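Local coordinates for uncharacterized protein (Mycolicibacterium smegmatis MC2 155, PDB 6T84), which is required for MmpL3-dependent transport of trehalose monomycolate to the mycobacterial cell wall, here as the probably cytoplasmic part of its N-terminal domain, at residues T72-R78 with N147-M153. Numbering follows the deposited sequence. Where two conformers were deposited one is given.
With SO4 (sulfate ion), chain C.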
loop_
_atom_site.group_PDB
_atom_site.type_symbol
_atom_site.label_atom_id
_atom_site.label_comp_id
_atom_site.label_asym_id
_atom_site.label_seq_id
_atom_site.Cartn_x
_atom_site.Cartn_y
_atom_site.Cartn_z
ATOM N N THR A 72 -3.698 -8.480 -2.952
ATOM C CA THR A 72 -2.393 -8.706 -2.349
ATOM C C THR A 72 -1.901 -7.333 -1.891
ATOM O O THR A 72 -1.966 -6.372 -2.657
ATOM C CB THR A 72 -1.423 -9.297 -3.382
ATOM O OG1 THR A 72 -1.869 -10.635 -3.750
ATOM C CG2 THR A 72 0.043 -9.371 -2.876
ATOM N N VAL A 73 -1.498 -7.220 -0.643
ATOM C CA VAL A 73 -1.093 -5.954 -0.034
ATOM C C VAL A 73 0.379 -6.010 0.324
ATOM O O VAL A 73 0.863 -7.017 0.855
ATOM C CB VAL A 73 -1.940 -5.668 1.225
ATOM C CG1 VAL A 73 -1.501 -4.366 1.865
ATOM C CG2 VAL A 73 -3.423 -5.602 0.827
ATOM N N ILE A 74 1.079 -4.897 0.113
ATOM C CA ILE A 74 2.443 -4.708 0.592
ATOM C C ILE A 74 2.411 -3.511 1.525
ATOM O O ILE A 74 1.939 -2.432 1.127
ATOM C CB ILE A 74 3.395 -4.438 -0.594
ATOM C CG1 ILE A 74 3.390 -5.623 -1.559
ATOM C CG2 ILE A 74 4.819 -4.109 -0.093
ATOM C CD1 ILE A 74 4.193 -5.304 -2.895
ATOM N N ALA A 75 2.837 -3.715 2.789
ATOM C CA ALA A 75 2.862 -2.650 3.798
ATOM C C ALA A 75 4.299 -2.379 4.200
ATOM O O ALA A 75 4.999 -3.304 4.622
ATOM C CB ALA A 75 2.089 -3.048 5.052
ATOM N N LEU A 76 4.736 -1.119 4.089
ATOM C CA LEU A 76 6.106 -0.723 4.404
ATOM C C LEU A 76 6.132 0.230 5.594
ATOM O O LEU A 76 5.385 1.210 5.626
ATOM C CB LEU A 76 6.744 -0.042 3.199
ATOM C CG LEU A 76 8.165 0.539 3.379
ATOM C CD1 LEU A 76 9.178 -0.575 3.648
ATOM C CD2 LEU A 76 8.614 1.369 2.097
ATOM N N HIS A 77 6.968 -0.069 6.580
ATOM C CA HIS A 77 6.998 0.787 7.761
ATOM C C HIS A 77 7.631 2.149 7.490
ATOM O O HIS A 77 8.654 2.252 6.814
ATOM C CB HIS A 77 7.783 0.087 8.876
ATOM C CG HIS A 77 7.700 0.805 10.181
ATOM N ND1 HIS A 77 8.746 1.547 10.710
ATOM C CD2 HIS A 77 6.699 0.858 11.096
ATOM C CE1 HIS A 77 8.376 2.046 11.878
ATOM N NE2 HIS A 77 7.141 1.643 12.138
ATOM N N ARG A 78 7.012 3.206 8.028
ATOM C CA ARG A 78 7.510 4.582 7.864
ATOM C C ARG A 78 8.422 4.951 9.025
ATOM O O ARG A 78 8.154 4.632 10.202
ATOM C CB ARG A 78 6.370 5.587 7.923
ATOM C CG ARG A 78 5.329 5.511 6.829
ATOM C CD ARG A 78 4.168 6.470 7.166
ATOM N NE ARG A 78 4.640 7.857 7.218
ATOM C CZ ARG A 78 4.719 8.616 6.135
ATOM N NH1 ARG A 78 4.334 8.105 4.966
ATOM N NH2 ARG A 78 5.172 9.860 6.215
ATOM N N ASN A 147 1.987 4.954 10.576
ATOM C CA ASN A 147 3.337 4.430 10.538
ATOM C C ASN A 147 3.612 3.482 9.384
ATOM O O ASN A 147 4.628 2.760 9.412
ATOM C CB ASN A 147 3.562 3.701 11.871
ATOM C CG ASN A 147 3.537 4.649 13.032
ATOM O OD1 ASN A 147 4.357 5.542 13.075
ATOM N ND2 ASN A 147 2.600 4.450 13.975
ATOM N N TRP A 148 2.742 3.485 8.365
ATOM C CA TRP A 148 2.862 2.520 7.277
ATOM C C TRP A 148 2.435 3.164 5.960
ATOM O O TRP A 148 1.552 4.019 5.951
ATOM C CB TRP A 148 1.905 1.361 7.537
ATOM C CG TRP A 148 2.298 0.583 8.741
ATOM C CD1 TRP A 148 1.903 0.832 10.016
ATOM C CD2 TRP A 148 3.239 -0.479 8.793
ATOM N NE1 TRP A 148 2.517 -0.031 10.866
ATOM C CE2 TRP A 148 3.340 -0.866 10.154
ATOM C CE3 TRP A 148 4.011 -1.142 7.835
ATOM C CZ2 TRP A 148 4.190 -1.896 10.589
ATOM C CZ3 TRP A 148 4.819 -2.194 8.236
ATOM C CH2 TRP A 148 4.911 -2.560 9.618
ATOM N N THR A 149 3.044 2.744 4.872
ATOM C CA THR A 149 2.601 3.106 3.522
ATOM C C THR A 149 2.336 1.765 2.850
ATOM O O THR A 149 3.149 0.826 2.970
ATOM C CB THR A 149 3.734 3.844 2.770
ATOM O OG1 THR A 149 4.069 5.062 3.483
ATOM C CG2 THR A 149 3.354 4.208 1.317
ATOM N N LEU A 150 1.198 1.676 2.125
ATOM C CA LEU A 150 0.687 0.412 1.598
ATOM C C LEU A 150 0.298 0.519 0.132
ATOM O O LEU A 150 -0.127 1.585 -0.355
ATOM C CB LEU A 150 -0.563 -0.022 2.383
ATOM C CG LEU A 150 -0.335 -0.198 3.913
ATOM C CD1 LEU A 150 -0.768 1.094 4.638
ATOM C CD2 LEU A 150 -1.092 -1.384 4.437
ATOM N N VAL A 151 0.429 -0.606 -0.557
ATOM C CA VAL A 151 -0.040 -0.762 -1.930
ATOM C C VAL A 151 -0.892 -2.027 -2.004
ATOM O O VAL A 151 -0.478 -3.091 -1.525
ATOM C CB VAL A 151 1.146 -0.856 -2.914
ATOM C CG1 VAL A 151 0.642 -1.276 -4.346
ATOM C CG2 VAL A 151 2.024 0.449 -2.895
ATOM N N ALA A 152 -2.069 -1.922 -2.633
ATOM C CA ALA A 152 -2.930 -3.062 -2.880
ATOM C C ALA A 152 -2.946 -3.345 -4.370
ATOM O O ALA A 152 -3.081 -2.416 -5.193
ATOM C CB ALA A 152 -4.351 -2.827 -2.363
ATOM N N MET A 153 -2.773 -4.606 -4.740
ATOM C CA MET A 153 -2.833 -5.057 -6.124
ATOM C C MET A 153 -3.717 -6.287 -6.237
ATOM O O MET A 153 -4.044 -6.930 -5.232
ATOM C CB MET A 153 -1.412 -5.375 -6.637
ATOM C CG MET A 153 -0.713 -6.566 -5.995
ATOM S SD MET A 153 1.012 -6.811 -6.523
ATOM C CE MET A 153 1.789 -5.602 -5.497
HETATM S S SO4 C . 1.427 0.904 14.456
HETATM O O1 SO4 C . 1.009 2.205 13.906
HETATM O O2 SO4 C . 1.792 1.080 15.865
HETATM O O3 SO4 C . 0.330 -0.062 14.364
HETATM O O4 SO4 C . 2.591 0.362 13.850
HETATM O O HOH W 1 7.021 5.428 12.604
#
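Ile-74 and Val-151 exchange two backbone hydrogen bonds at the buried middle of the contact, Ile-74 N to Val-151 O and Val-151 N to Ile-74 O, both 2.9 Å. Thr-72 with Met-153 and Leu-76 with Thr-149 form the flanking hydrogen-bonded pairs. Packing is close on both faces here: Leu-150 CD2 sits 3.6 Å from Ala-75 CB and also reaches Val-73 CG1, while on the other face Met-153, in one of its two deposited conformers, bends at its third torsion (80°) and brings CE to 3.6 Å from Ile-74 CD1. These are neighbouring antiparallel strands near the centre of the long sheet in the atypical TtfA fold, joined although 68 residues lie between them in sequence; helix 159-175 covers the face bearing Ile-74 and Val-151. Toward Asn-147 the contact becomes polar and partly exposed. Trp-148 leans across to strand 72-77, and His-77 sets its edge against the face of the six-membered ring of Trp-148 in a T-shaped pair, planes at 78°, and its own CB lies over the same face. His-77 ND1 is hydrogen-bonded to Glu-60. A sulfate, probably from the crystallisation liquor, bridges Trp-148 NE1 (3.0 Å to O4) and Asn-147 ND2 (2.8 Å to O1), and one water links Asn-147 OD1 to Arg-78 O. The last backbone bond, Arg-78 N to Asn-147 O, is 2.8 Å long, but its donor lies 52° out of the carbonyl plane. Arg-78 NH2 bonds to Leu-176 O, and the Thr-149 hydroxyl to Asn-173.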